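Local coordinates for protein motility-associated killing factor MakB (Vibrio cholerae serotype O1, PDB 6W1W) that probably acts as one component of a three-component cytotoxin that resembles the alpha-pore-forming toxins, at residues K112-N117 with L285-E290; Q237-L242 with L348-Q353; T21-I26 with Q67-I72; P45-E50 with A253-I258. All blocks are in the same frame, centred on the assembly; numbering follows the deposited sequence.

Interaction 1 of 4, residues K112-N117 with L285-E290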
loop_
_atom_site.group_PDB
_atom_site.type_symbol
_atom_site.label_atom_id
_atom_site.label_comp_id
_atom_site.label_asym_id
_atom_site.label_seq_id
_atom_site.Cartn_x
_atom_site.Cartn_y
_atom_site.Cartn_z
ATOM N N LYS A 112 -19.477 -15.392 18.474
ATOM C CA LYS A 112 -18.689 -16.274 17.620
ATOM C C LYS A 112 -18.129 -15.506 16.430
ATOM O O LYS A 112 -16.934 -15.601 16.126
ATOM C CB LYS A 112 -19.533 -17.462 17.154
ATOM C CG LYS A 112 -18.743 -18.533 16.402
ATOM C CD LYS A 112 -19.639 -19.675 15.929
ATOM C CE LYS A 112 -20.488 -19.271 14.730
ATOM N NZ LYS A 112 -19.650 -18.934 13.544
ATOM N N THR A 113 -18.977 -14.724 15.757
ATOM C CA THR A 113 -18.521 -13.965 14.596
ATOM C C THR A 113 -17.477 -12.929 14.994
ATOM O O THR A 113 -16.484 -12.737 14.282
ATOM C CB THR A 113 -19.708 -13.298 13.901
ATOM O OG1 THR A 113 -20.745 -14.266 13.705
ATOM C CG2 THR A 113 -19.293 -12.739 12.546
ATOM N N LEU A 114 -17.680 -12.260 16.131
ATOM C CA LEU A 114 -16.674 -11.327 16.631
ATOM C C LEU A 114 -15.342 -12.029 16.853
ATOM O O LEU A 114 -14.296 -11.557 16.390
ATOM C CB LEU A 114 -17.157 -10.672 17.925
ATOM C CG LEU A 114 -18.001 -9.408 17.763
ATOM C CD1 LEU A 114 -18.662 -9.045 19.074
ATOM C CD2 LEU A 114 -17.137 -8.263 17.279
ATOM N N LYS A 115 -15.366 -13.169 17.555
ATOM C CA LYS A 115 -14.143 -13.927 17.807
ATOM C C LYS A 115 -13.438 -14.297 16.507
ATOM O O LYS A 115 -12.207 -14.219 16.416
ATOM C CB LYS A 115 -14.459 -15.187 18.619
ATOM C CG LYS A 115 -14.416 -15.014 20.138
ATOM C CD LYS A 115 -14.854 -16.304 20.847
ATOM C CE LYS A 115 -14.491 -16.323 22.335
ATOM N NZ LYS A 115 -15.262 -15.353 23.165
ATOM N N GLN A 116 -14.201 -14.702 15.487
ATOM C CA GLN A 116 -13.592 -15.045 14.206
ATOM C C GLN A 116 -12.913 -13.837 13.579
ATOM O O GLN A 116 -11.806 -13.948 13.042
ATOM C CB GLN A 116 -14.638 -15.606 13.242
ATOM C CG GLN A 116 -15.303 -16.891 13.684
ATOM C CD GLN A 116 -16.333 -17.375 12.681
ATOM O OE1 GLN A 116 -17.390 -17.887 13.055
ATOM N NE2 GLN A 116 -16.029 -17.215 11.397
ATOM N N ASN A 117 -13.566 -12.673 13.635
ATOM C CA ASN A 117 -13.038 -11.491 12.963
ATOM C C ASN A 117 -11.728 -11.036 13.593
ATOM O O ASN A 117 -10.773 -10.707 12.885
ATOM C CB ASN A 117 -14.070 -10.361 12.990
ATOM C CG ASN A 117 -15.215 -10.591 12.016
ATOM O OD1 ASN A 117 -15.113 -11.417 11.106
ATOM N ND2 ASN A 117 -16.309 -9.857 12.201
ATOM N N LEU A 285 -8.146 -4.303 17.625
ATOM C CA LEU A 285 -8.673 -3.736 18.861
ATOM C C LEU A 285 -10.105 -3.250 18.685
ATOM O O LEU A 285 -10.873 -3.229 19.653
ATOM C CB LEU A 285 -7.776 -2.594 19.342
ATOM C CG LEU A 285 -8.227 -1.836 20.594
ATOM C CD1 LEU A 285 -8.286 -2.759 21.805
ATOM C CD2 LEU A 285 -7.322 -0.642 20.865
ATOM N N LEU A 286 -10.483 -2.863 17.464
ATOM C CA LEU A 286 -11.857 -2.439 17.215
ATOM C C LEU A 286 -12.833 -3.580 17.468
ATOM O O LEU A 286 -13.860 -3.399 18.133
ATOM C CB LEU A 286 -12.004 -1.918 15.787
ATOM C CG LEU A 286 -13.431 -1.477 15.464
ATOM C CD1 LEU A 286 -13.861 -0.457 16.490
ATOM C CD2 LEU A 286 -13.540 -0.913 14.055
ATOM N N TRP A 287 -12.529 -4.767 16.937
ATOM C CA TRP A 287 -13.343 -5.938 17.237
ATOM C C TRP A 287 -13.225 -6.344 18.703
ATOM O O TRP A 287 -14.204 -6.809 19.298
ATOM C CB TRP A 287 -12.933 -7.112 16.354
ATOM C CG TRP A 287 -13.123 -6.933 14.883
ATOM C CD1 TRP A 287 -12.148 -6.938 13.928
ATOM C CD2 TRP A 287 -14.363 -6.769 14.190
ATOM N NE1 TRP A 287 -12.704 -6.776 12.682
ATOM C CE2 TRP A 287 -14.064 -6.670 12.816
ATOM C CE3 TRP A 287 -15.697 -6.689 14.596
ATOM C CZ2 TRP A 287 -15.048 -6.493 11.849
ATOM C CZ3 TRP A 287 -16.675 -6.515 13.634
ATOM C CH2 TRP A 287 -16.345 -6.417 12.277
ATOM N N GLN A 288 -12.042 -6.173 19.297
ATOM C CA GLN A 288 -11.789 -6.699 20.635
ATOM C C GLN A 288 -12.689 -6.034 21.669
ATOM O O GLN A 288 -13.504 -6.701 22.318
ATOM C CB GLN A 288 -10.308 -6.532 20.996
ATOM C CG GLN A 288 -9.968 -6.789 22.463
ATOM C CD GLN A 288 -10.392 -8.165 22.950
ATOM O OE1 GLN A 288 -10.479 -9.119 22.177
ATOM N NE2 GLN A 288 -10.661 -8.269 24.245
ATOM N N ASP A 289 -12.571 -4.712 21.833
ATOM C CA ASP A 289 -13.440 -4.031 22.786
ATOM C C ASP A 289 -14.893 -3.984 22.320
ATOM O O ASP A 289 -15.758 -3.556 23.090
ATOM C CB ASP A 289 -12.918 -2.619 23.086
ATOM C CG ASP A 289 -12.865 -1.727 21.860
ATOM O OD1 ASP A 289 -13.124 -2.215 20.741
ATOM O OD2 ASP A 289 -12.567 -0.524 22.022
ATOM N N GLU A 290 -15.177 -4.421 21.087
ATOM C CA GLU A 290 -16.553 -4.677 20.673
ATOM C C GLU A 290 -17.038 -6.023 21.200
ATOM O O GLU A 290 -18.211 -6.172 21.562
ATOM C CB GLU A 290 -16.661 -4.635 19.148
ATOM C CG GLU A 290 -18.086 -4.652 18.624
ATOM C CD GLU A 290 -18.880 -3.447 19.081
ATOM O OE1 GLU A 290 -18.304 -2.339 19.134
ATOM O OE2 GLU A 290 -20.077 -3.612 19.398
#

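Interaction 2 of 4, residues Q237-L242 with L348-Q353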
loop_
_atom_site.group_PDB
_atom_site.type_symbol
_atom_site.label_atom_id
_atom_site.label_comp_id
_atom_site.label_asym_id
_atom_site.label_seq_id
_atom_site.Cartn_x
_atom_site.Cartn_y
_atom_site.Cartn_z
ATOM N N GLN A 237 12.210 20.179 -14.219
ATOM C CA GLN A 237 13.492 20.684 -13.735
ATOM C C GLN A 237 14.391 19.561 -13.240
ATOM O O GLN A 237 15.620 19.666 -13.340
ATOM C CB GLN A 237 13.276 21.712 -12.620
ATOM C CG GLN A 237 12.598 23.001 -13.081
ATOM C CD GLN A 237 12.246 23.922 -11.925
ATOM O OE1 GLN A 237 12.847 23.849 -10.851
ATOM N NE2 GLN A 237 11.264 24.788 -12.139
ATOM N N ASP A 238 13.799 18.492 -12.697
ATOM C CA ASP A 238 14.568 17.305 -12.339
ATOM C C ASP A 238 14.943 16.498 -13.574
ATOM O O ASP A 238 16.053 15.961 -13.654
ATOM C CB ASP A 238 13.781 16.441 -11.353
ATOM C CG ASP A 238 13.593 17.118 -10.006
ATOM O OD1 ASP A 238 14.418 17.993 -9.664
ATOM O OD2 ASP A 238 12.629 16.775 -9.286
ATOM N N LEU A 239 14.033 16.412 -14.549
ATOM C CA LEU A 239 14.338 15.721 -15.798
ATOM C C LEU A 239 15.506 16.373 -16.530
ATOM O O LEU A 239 16.385 15.679 -17.052
ATOM C CB LEU A 239 13.102 15.694 -16.696
ATOM C CG LEU A 239 12.149 14.507 -16.547
ATOM C CD1 LEU A 239 10.762 14.852 -17.080
ATOM C CD2 LEU A 239 12.713 13.294 -17.269
ATOM N N ASP A 240 15.526 17.706 -16.594
ATOM C CA ASP A 240 16.592 18.386 -17.325
ATOM C C ASP A 240 17.907 18.330 -16.562
ATOM O O ASP A 240 18.971 18.157 -17.164
ATOM C CB ASP A 240 16.199 19.837 -17.611
ATOM C CG ASP A 240 15.286 19.973 -18.818
ATOM O OD1 ASP A 240 14.953 18.942 -19.440
ATOM O OD2 ASP A 240 14.904 21.116 -19.146
ATOM N N LYS A 241 17.853 18.473 -15.235
ATOM C CA LYS A 241 19.063 18.392 -14.424
ATOM C C LYS A 241 19.729 17.028 -14.571
ATOM O O LYS A 241 20.963 16.926 -14.587
ATOM C CB LYS A 241 18.716 18.676 -12.962
ATOM C CG LYS A 241 19.890 19.050 -12.075
ATOM C CD LYS A 241 19.420 19.262 -10.642
ATOM C CE LYS A 241 20.288 20.261 -9.891
ATOM N NZ LYS A 241 20.060 21.675 -10.340
ATOM N N LEU A 242 18.923 15.968 -14.697
ATOM C CA LEU A 242 19.464 14.618 -14.814
ATOM C C LEU A 242 20.221 14.438 -16.125
ATOM O O LEU A 242 21.334 13.902 -16.137
ATOM C CB LEU A 242 18.336 13.595 -14.689
ATOM C CG LEU A 242 18.747 12.121 -14.673
ATOM C CD1 LEU A 242 19.772 11.857 -13.583
ATOM C CD2 LEU A 242 17.536 11.214 -14.495
ATOM N N LEU A 348 15.793 9.347 -21.030
ATOM C CA LEU A 348 16.830 9.493 -22.044
ATOM C C LEU A 348 16.347 10.281 -23.257
ATOM O O LEU A 348 17.125 10.486 -24.195
ATOM C CB LEU A 348 17.374 8.119 -22.472
ATOM C CG LEU A 348 16.454 7.037 -23.047
ATOM C CD1 LEU A 348 16.977 6.553 -24.392
ATOM C CD2 LEU A 348 16.309 5.863 -22.082
ATOM N N ASN A 349 15.090 10.738 -23.250
ATOM C CA ASN A 349 14.553 11.594 -24.299
ATOM C C ASN A 349 13.886 12.855 -23.768
ATOM O O ASN A 349 13.462 13.692 -24.572
ATOM C CB ASN A 349 13.535 10.822 -25.158
ATOM C CG ASN A 349 14.184 9.748 -26.009
ATOM O OD1 ASN A 349 14.660 10.018 -27.112
ATOM N ND2 ASN A 349 14.195 8.520 -25.506
ATOM N N ASN A 350 13.781 13.015 -22.447
ATOM C CA ASN A 350 13.011 14.084 -21.804
ATOM C C ASN A 350 11.561 14.125 -22.274
ATOM O O ASN A 350 10.901 15.160 -22.169
ATOM C CB ASN A 350 13.664 15.452 -22.006
ATOM C CG ASN A 350 14.704 15.766 -20.949
ATOM O OD1 ASN A 350 14.777 15.101 -19.912
ATOM N ND2 ASN A 350 15.505 16.795 -21.198
ATOM N N THR A 351 11.046 13.006 -22.774
ATOM C CA THR A 351 9.694 12.922 -23.305
ATOM C C THR A 351 8.751 12.312 -22.271
ATOM O O THR A 351 9.160 11.512 -21.428
ATOM C CB THR A 351 9.671 12.090 -24.590
ATOM O OG1 THR A 351 10.279 10.818 -24.346
ATOM C CG2 THR A 351 10.454 12.789 -25.677
ATOM N N ILE A 352 7.479 12.706 -22.344
ATOM C CA ILE A 352 6.430 12.230 -21.438
ATOM C C ILE A 352 5.229 11.880 -22.308
ATOM O O ILE A 352 4.478 12.768 -22.729
ATOM C CB ILE A 352 6.054 13.262 -20.368
ATOM C CG1 ILE A 352 7.249 13.558 -19.462
ATOM C CG2 ILE A 352 4.858 12.790 -19.550
ATOM C CD1 ILE A 352 6.954 14.578 -18.396
ATOM N N GLN A 353 5.050 10.596 -22.600
ATOM C CA GLN A 353 3.942 10.130 -23.417
ATOM C C GLN A 353 2.820 9.605 -22.530
ATOM O O GLN A 353 2.907 9.593 -21.301
ATOM C CB GLN A 353 4.396 9.045 -24.395
ATOM C CG GLN A 353 5.211 9.543 -25.569
ATOM C CD GLN A 353 6.699 9.341 -25.369
ATOM O OE1 GLN A 353 7.142 8.882 -24.312
ATOM N NE2 GLN A 353 7.482 9.682 -26.388
#

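Interaction 3 of 4, residues T21-I26 with Q67-I72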
loop_
_atom_site.group_PDB
_atom_site.type_symbol
_atom_site.label_atom_id
_atom_site.label_comp_id
_atom_site.label_asym_id
_atom_site.label_seq_id
_atom_site.Cartn_x
_atom_site.Cartn_y
_atom_site.Cartn_z
ATOM N N THR A 21 -5.167 2.691 3.225
ATOM C CA THR A 21 -3.982 3.421 2.783
ATOM C C THR A 21 -2.742 2.537 2.840
ATOM O O THR A 21 -1.976 2.454 1.872
ATOM C CB THR A 21 -3.789 4.675 3.640
ATOM O OG1 THR A 21 -4.799 5.639 3.314
ATOM C CG2 THR A 21 -2.401 5.282 3.420
ATOM N N ASP A 22 -2.536 1.853 3.969
ATOM C CA ASP A 22 -1.393 0.957 4.104
ATOM C C ASP A 22 -1.510 -0.280 3.228
ATOM O O ASP A 22 -0.513 -0.985 3.044
ATOM C CB ASP A 22 -1.214 0.547 5.565
ATOM C CG ASP A 22 -0.700 1.682 6.421
ATOM O OD1 ASP A 22 -1.342 2.006 7.445
ATOM O OD2 ASP A 22 0.339 2.268 6.053
ATOM N N PHE A 23 -2.695 -0.560 2.687
ATOM C CA PHE A 23 -2.819 -1.620 1.694
ATOM C C PHE A 23 -2.404 -1.124 0.315
ATOM O O PHE A 23 -1.669 -1.810 -0.403
ATOM C CB PHE A 23 -4.253 -2.143 1.656
ATOM C CG PHE A 23 -4.357 -3.633 1.777
ATOM C CD1 PHE A 23 -4.089 -4.454 0.692
ATOM C CD2 PHE A 23 -4.732 -4.216 2.979
ATOM C CE1 PHE A 23 -4.188 -5.830 0.810
ATOM C CE2 PHE A 23 -4.833 -5.588 3.101
ATOM C CZ PHE A 23 -4.561 -6.395 2.018
ATOM N N LEU A 24 -2.870 0.071 -0.063
ATOM C CA LEU A 24 -2.563 0.621 -1.381
ATOM C C LEU A 24 -1.069 0.869 -1.537
ATOM O O LEU A 24 -0.454 0.435 -2.519
ATOM C CB LEU A 24 -3.349 1.914 -1.601
ATOM C CG LEU A 24 -4.871 1.778 -1.553
ATOM C CD1 LEU A 24 -5.508 3.108 -1.187
ATOM C CD2 LEU A 24 -5.402 1.266 -2.884
ATOM N N GLY A 25 -0.465 1.569 -0.570
ATOM C CA GLY A 25 0.968 1.818 -0.613
ATOM C C GLY A 25 1.792 0.549 -0.620
ATOM O O GLY A 25 2.981 0.584 -0.963
ATOM N N ILE A 26 1.185 -0.571 -0.251
ATOM C CA ILE A 26 1.842 -1.868 -0.272
ATOM C C ILE A 26 1.487 -2.651 -1.529
ATOM O O ILE A 26 2.340 -3.320 -2.113
ATOM C CB ILE A 26 1.472 -2.659 1.005
ATOM C CG1 ILE A 26 2.486 -2.406 2.134
ATOM C CG2 ILE A 26 1.321 -4.161 0.729
ATOM C CD1 ILE A 26 2.640 -0.968 2.561
ATOM N N GLN A 67 0.077 -13.089 -3.834
ATOM C CA GLN A 67 -1.124 -13.892 -4.020
ATOM C C GLN A 67 -1.990 -13.959 -2.768
ATOM O O GLN A 67 -3.082 -14.534 -2.814
ATOM C CB GLN A 67 -0.744 -15.302 -4.482
ATOM C CG GLN A 67 0.063 -15.310 -5.775
ATOM C CD GLN A 67 0.437 -16.707 -6.235
ATOM O OE1 GLN A 67 1.313 -16.880 -7.083
ATOM N NE2 GLN A 67 -0.229 -17.714 -5.678
ATOM N N GLN A 68 -1.540 -13.380 -1.657
ATOM C CA GLN A 68 -2.376 -13.253 -0.472
ATOM C C GLN A 68 -2.995 -11.870 -0.323
ATOM O O GLN A 68 -3.954 -11.719 0.442
ATOM C CB GLN A 68 -1.567 -13.580 0.789
ATOM C CG GLN A 68 -1.271 -15.058 0.959
ATOM C CD GLN A 68 -2.534 -15.896 1.041
ATOM O OE1 GLN A 68 -3.324 -15.764 1.977
ATOM N NE2 GLN A 68 -2.734 -16.761 0.052
ATOM N N LYS A 69 -2.472 -10.867 -1.032
ATOM C CA LYS A 69 -3.009 -9.512 -0.918
ATOM C C LYS A 69 -4.478 -9.421 -1.318
ATOM O O LYS A 69 -5.272 -8.885 -0.526
ATOM C CB LYS A 69 -2.126 -8.551 -1.723
ATOM C CG LYS A 69 -2.848 -7.367 -2.343
ATOM C CD LYS A 69 -1.988 -6.709 -3.419
ATOM C CE LYS A 69 -1.521 -7.730 -4.452
ATOM N NZ LYS A 69 -0.583 -7.153 -5.454
ATOM N N PRO A 70 -4.920 -9.925 -2.479
ATOM C CA PRO A 70 -6.364 -9.887 -2.768
ATOM C C PRO A 70 -7.187 -10.780 -1.853
ATOM O O PRO A 70 -8.382 -10.517 -1.668
ATOM C CB PRO A 70 -6.446 -10.354 -4.227
ATOM C CG PRO A 70 -5.236 -11.192 -4.411
ATOM C CD PRO A 70 -4.167 -10.529 -3.594
ATOM N N LYS A 71 -6.591 -11.822 -1.270
ATOM C CA LYS A 71 -7.337 -12.677 -0.352
ATOM C C LYS A 71 -7.557 -11.986 0.989
ATOM O O LYS A 71 -8.671 -11.989 1.523
ATOM C CB LYS A 71 -6.603 -14.004 -0.156
ATOM C CG LYS A 71 -6.693 -14.972 -1.328
ATOM C CD LYS A 71 -6.084 -16.324 -0.962
ATOM C CE LYS A 71 -6.362 -17.382 -2.026
ATOM N NZ LYS A 71 -5.646 -17.109 -3.304
ATOM N N ILE A 72 -6.499 -11.391 1.550
ATOM C CA ILE A 72 -6.600 -10.764 2.865
ATOM C C ILE A 72 -7.479 -9.523 2.801
ATOM O O ILE A 72 -8.273 -9.260 3.714
ATOM C CB ILE A 72 -5.196 -10.437 3.408
ATOM C CG1 ILE A 72 -4.404 -11.719 3.668
ATOM C CG2 ILE A 72 -5.287 -9.613 4.682
ATOM C CD1 ILE A 72 -4.974 -12.568 4.781
#

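Interaction 4 of 4, residues P45-E50 with A253-I258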
loop_
_atom_site.group_PDB
_atom_site.type_symbol
_atom_site.label_atom_id
_atom_site.label_comp_id
_atom_site.label_asym_id
_atom_site.label_seq_id
_atom_site.Cartn_x
_atom_site.Cartn_y
_atom_site.Cartn_z
ATOM N N PRO A 45 29.762 -5.676 -16.240
ATOM C CA PRO A 45 30.659 -6.228 -15.218
ATOM C C PRO A 45 29.951 -7.194 -14.285
ATOM O O PRO A 45 28.767 -7.493 -14.468
ATOM C CB PRO A 45 31.145 -4.979 -14.472
ATOM C CG PRO A 45 29.991 -4.043 -14.576
ATOM C CD PRO A 45 29.380 -4.286 -15.935
ATOM N N ASN A 46 30.668 -7.681 -13.271
ATOM C CA ASN A 46 30.127 -8.743 -12.427
ATOM C C ASN A 46 28.959 -8.248 -11.582
ATOM O O ASN A 46 27.900 -8.886 -11.542
ATOM C CB ASN A 46 31.223 -9.333 -11.537
ATOM C CG ASN A 46 30.701 -10.434 -10.620
ATOM O OD1 ASN A 46 30.534 -10.228 -9.418
ATOM N ND2 ASN A 46 30.435 -11.605 -11.191
ATOM N N TRP A 47 29.132 -7.112 -10.892
ATOM C CA TRP A 47 28.097 -6.647 -9.971
ATOM C C TRP A 47 26.750 -6.506 -10.666
ATOM O O TRP A 47 25.705 -6.702 -10.035
ATOM C CB TRP A 47 28.506 -5.320 -9.324
ATOM C CG TRP A 47 28.616 -4.153 -10.283
ATOM C CD1 TRP A 47 29.752 -3.698 -10.893
ATOM C CD2 TRP A 47 27.554 -3.294 -10.725
ATOM N NE1 TRP A 47 29.462 -2.616 -11.686
ATOM C CE2 TRP A 47 28.120 -2.351 -11.605
ATOM C CE3 TRP A 47 26.182 -3.238 -10.468
ATOM C CZ2 TRP A 47 27.359 -1.360 -12.226
ATOM C CZ3 TRP A 47 25.428 -2.256 -11.087
ATOM C CH2 TRP A 47 26.018 -1.330 -11.953
ATOM N N LEU A 48 26.754 -6.198 -11.967
ATOM C CA LEU A 48 25.512 -5.975 -12.701
ATOM C C LEU A 48 24.810 -7.289 -13.026
ATOM O O LEU A 48 23.587 -7.401 -12.877
ATOM C CB LEU A 48 25.794 -5.189 -13.984
ATOM C CG LEU A 48 24.561 -4.747 -14.771
ATOM C CD1 LEU A 48 23.754 -3.764 -13.950
ATOM C CD2 LEU A 48 24.954 -4.145 -16.110
ATOM N N VAL A 49 25.568 -8.286 -13.498
ATOM C CA VAL A 49 25.005 -9.624 -13.667
ATOM C C VAL A 49 24.496 -10.143 -12.331
ATOM O O VAL A 49 23.452 -10.804 -12.255
ATOM C CB VAL A 49 26.047 -10.576 -14.287
ATOM C CG1 VAL A 49 25.418 -11.925 -14.613
ATOM C CG2 VAL A 49 26.658 -9.959 -15.536
ATOM N N GLU A 50 25.216 -9.824 -11.252
ATOM C CA GLU A 50 24.757 -10.170 -9.913
ATOM C C GLU A 50 23.468 -9.432 -9.563
ATOM O O GLU A 50 22.559 -10.014 -8.959
ATOM C CB GLU A 50 25.858 -9.856 -8.901
ATOM C CG GLU A 50 25.650 -10.457 -7.522
ATOM C CD GLU A 50 26.859 -10.270 -6.627
ATOM O OE1 GLU A 50 27.917 -10.867 -6.920
ATOM O OE2 GLU A 50 26.754 -9.517 -5.635
ATOM N N ALA A 253 29.432 3.916 -14.293
ATOM C CA ALA A 253 29.076 4.823 -13.209
ATOM C C ALA A 253 27.631 5.291 -13.318
ATOM O O ALA A 253 26.954 5.467 -12.298
ATOM C CB ALA A 253 30.028 6.018 -13.195
ATOM N N GLN A 254 27.138 5.498 -14.540
ATOM C CA GLN A 254 25.727 5.832 -14.706
ATOM C C GLN A 254 24.843 4.681 -14.248
ATOM O O GLN A 254 23.902 4.879 -13.470
ATOM C CB GLN A 254 25.430 6.189 -16.162
ATOM C CG GLN A 254 25.942 7.555 -16.590
ATOM C CD GLN A 254 25.793 7.778 -18.082
ATOM O OE1 GLN A 254 24.679 7.843 -18.606
ATOM N NE2 GLN A 254 26.921 7.882 -18.778
ATOM N N ALA A 255 25.144 3.464 -14.716
ATOM C CA ALA A 255 24.379 2.294 -14.295
ATOM C C ALA A 255 24.499 2.070 -12.796
ATOM O O ALA A 255 23.528 1.672 -12.141
ATOM C CB ALA A 255 24.847 1.053 -15.053
ATOM N N ALA A 256 25.685 2.315 -12.235
ATOM C CA ALA A 256 25.854 2.181 -10.793
ATOM C C ALA A 256 24.982 3.185 -10.053
ATOM O O ALA A 256 24.301 2.838 -9.080
ATOM C CB ALA A 256 27.325 2.355 -10.415
ATOM N N ALA A 257 24.970 4.436 -10.523
ATOM C CA ALA A 257 24.208 5.478 -9.846
ATOM C C ALA A 257 22.706 5.266 -10.010
ATOM O O ALA A 257 21.935 5.511 -9.074
ATOM C CB ALA A 257 24.627 6.848 -10.374
ATOM N N ILE A 258 22.273 4.812 -11.188
ATOM C CA ILE A 258 20.850 4.559 -11.416
ATOM C C ILE A 258 20.334 3.498 -10.450
ATOM O O ILE A 258 19.377 3.731 -9.699
ATOM C CB ILE A 258 20.602 4.153 -12.879
ATOM C CG1 ILE A 258 20.864 5.339 -13.814
ATOM C CG2 ILE A 258 19.184 3.602 -13.049
ATOM C CD1 ILE A 258 20.655 5.037 -15.286
#

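Interaction 1 of 4, residues K112-N117 with L285-E290
Asn-117 lies over one face of the indole of Trp-287. Its CB sits over the five-membered ring, 3.7 Å from the centroid and 10° off the ring normal. This is a CH-pi contact. In Trp-287, CG is anti to the carbonyl carbon (chi1 -63°), and this sends the indole across to helix 100-151. The amide of Asn-117 continues over the six-membered ring, and ND2 comes within 3.4 Å of Trp-287 CH2. The amide is not flat on the indole, because the two planes are 47° apart. Leu-114 approaches the same indole obliquely, with CD2 at 3.4 Å from Trp-287 CE3. That methyl also reaches CG of Glu-290, at 4.0 Å. The Glu-290 chain bends at chi2, and its OE1 forms a salt bridge with Lys-293. No hydrogen bond crosses the contact, so it is held by packing. Phe-80 and Tyr-83 of helix 69-90 also meet the indole. The axes of the two short helix segments approach to 9.2 Å and run roughly antiparallel. Helices 69-90, 100-151 and 276-302 thus pack round the indole. Such long packed helices are consistent with the elongated bundle of alpha-pore-forming toxins.

Interaction 2 of 4, residues Q237-L242 with L348-Q353
Asn-350 and Leu-239 bury the most surface where helix 233-245 meets the turn of a beta-hairpin. The hairpin joins strands 338-346 and 351-354, and the latter is an outermost strand of the four-stranded mixed sheet. Asn-350 and Thr-351 both face Asn-346, which makes a G1 beta bulge. Asn-350 takes the left-handed backbone conformation (phi 54°, psi 23°), as the first residue of a G1 bulge does. Its side chain extends to the helix and runs alongside that of Leu-239, the two pointing opposite ways. The amide OD1 of Asn-350 lies 3.7 Å from CB of Leu-239 and also touches Leu-239 CD2. The same OD1 is 3.3 Å from the backbone O of Leu-239. Both are acceptors, so this is a close pair without a bond. Leu-239 O has a weak hydrogen bond with Thr-243 OG1 in the next turn of the helix. The Leu-239 side chain also touches Val-345 and Thr-347, so one leucine meets both strand 338-346 and the turn that follows it. Ile-352 extends this apolar patch from the edge strand, with its CD1 4.0 Å from CD1 of Leu-239. Asp-240 approaches Asn-350 with its side chain at about a right angle and the carboxylate and amide planes 44° apart. Asp-240 OD1 is 2.8 Å from Asn-350 ND2, but the angle is poor for a hydrogen bond.

Interaction 3 of 4, residues T21-I26 with Q67-I72
This is a buried helix-to-helix packing contact near the middle of the elongated helical bundle, carried by one aromatic ring. Phe-23 reaches from helix 9-35 to the first turn of helix 69-90, which follows a short break after helix 46-66. The centre of the contact lies about 6 Å from the centre of the chain. The backbones stay well apart, and the nearest CA atoms, those of Phe-23 and Lys-69, are 8.3 Å from each other. The ring of Phe-23 spans this gap and presents its edge to Lys-69 and Ile-72. On the Lys-69 side, ring atom CE1 of Phe-23 is 3.8 Å from CG of Lys-69, which lies in the ring plane. The aliphatic part of the lysine therefore packs as an apolar group. Its chain then bends at chi3 (53°), and NZ makes a weak hydrogen bond with Ser-27 O and a long, weak ion pair with Asp-30. Both partners belong to helix 9-35, so the lysine has a second, weak link to the helix that carries Phe-23. Ile-72 adds a looser apolar contact, its CG2 lying 4.2 Å from CZ of Phe-23. Phe-73 also meets the ring, and Phe-128 of helix 100-151 packs edge-to-face with it, so a third long helix joins the cluster. No hydrogen bond links the two segments. The closest approach is from Phe-23 CE1 to the backbone O of Lys-69, 3.5 Å, at the ring edge.

Interaction 4 of 4, residues P45-E50 with A253-I258
Trp-47 holds CG between its backbone N and carbonyl carbon (chi1 65°), and chi2 of -96° turns the indole so that its six-membered ring leads toward Ala-255 and Ala-256. The contact is helix-to-helix packing within the elongated helical bundle, consistent with an alpha-pore-forming toxin. It joins the first turn of helix 46-66, with Pro-45 at the N-cap position, to helix 251-270. Alanine side chains let the indole come right up to the helix backbone. Ring atom CH2 of Trp-47 approaches the backbone N of Ala-256 obliquely, at 3.7 Å. The same CH2 is 4.1 Å from CB of Ala-255. The neighbouring CZ2 of Trp-47 is 4.1 Å from CB of Ala-256, so the far end of the ring meets both methyl groups. One face of the indole is partly covered by CB of Leu-48, which is offset toward the rim. Trp-47 also touches Glu-252 and Thr-259, and so spans about two turns of the opposing helix. Phe-211 of strand 209-220 packs on both Leu-48 and Ala-255, bringing the sheet against this junction. No hydrogen bond crosses between the segments. The carbonyl carbon of Ala-255 lies at the indole edge, near its plane, 3.8 Å from Trp-47 CH2.

The four contacts are spread along one elongated chain, and none touches another. Interactions 1 and 4 lie on opposite sides of the chain's centre, their centres about 51 Å apart. Interaction 3 sits between them, about 21 Å from interaction 1 and 32 Å from interaction 4, centre to centre. Helix 69-90 carries part of interaction 3 and also supplies aromatic neighbours to interaction 1. The Cys-90 to Cys-106 disulfide joins that helix to helix 100-151. Interactions 2 and 4 share the end that holds the sheet, with nearest atoms about 7 Å apart. Strand 351-354 takes part in interaction 2, and strand 209-220, at the other side of the sheet, packs next to interaction 4.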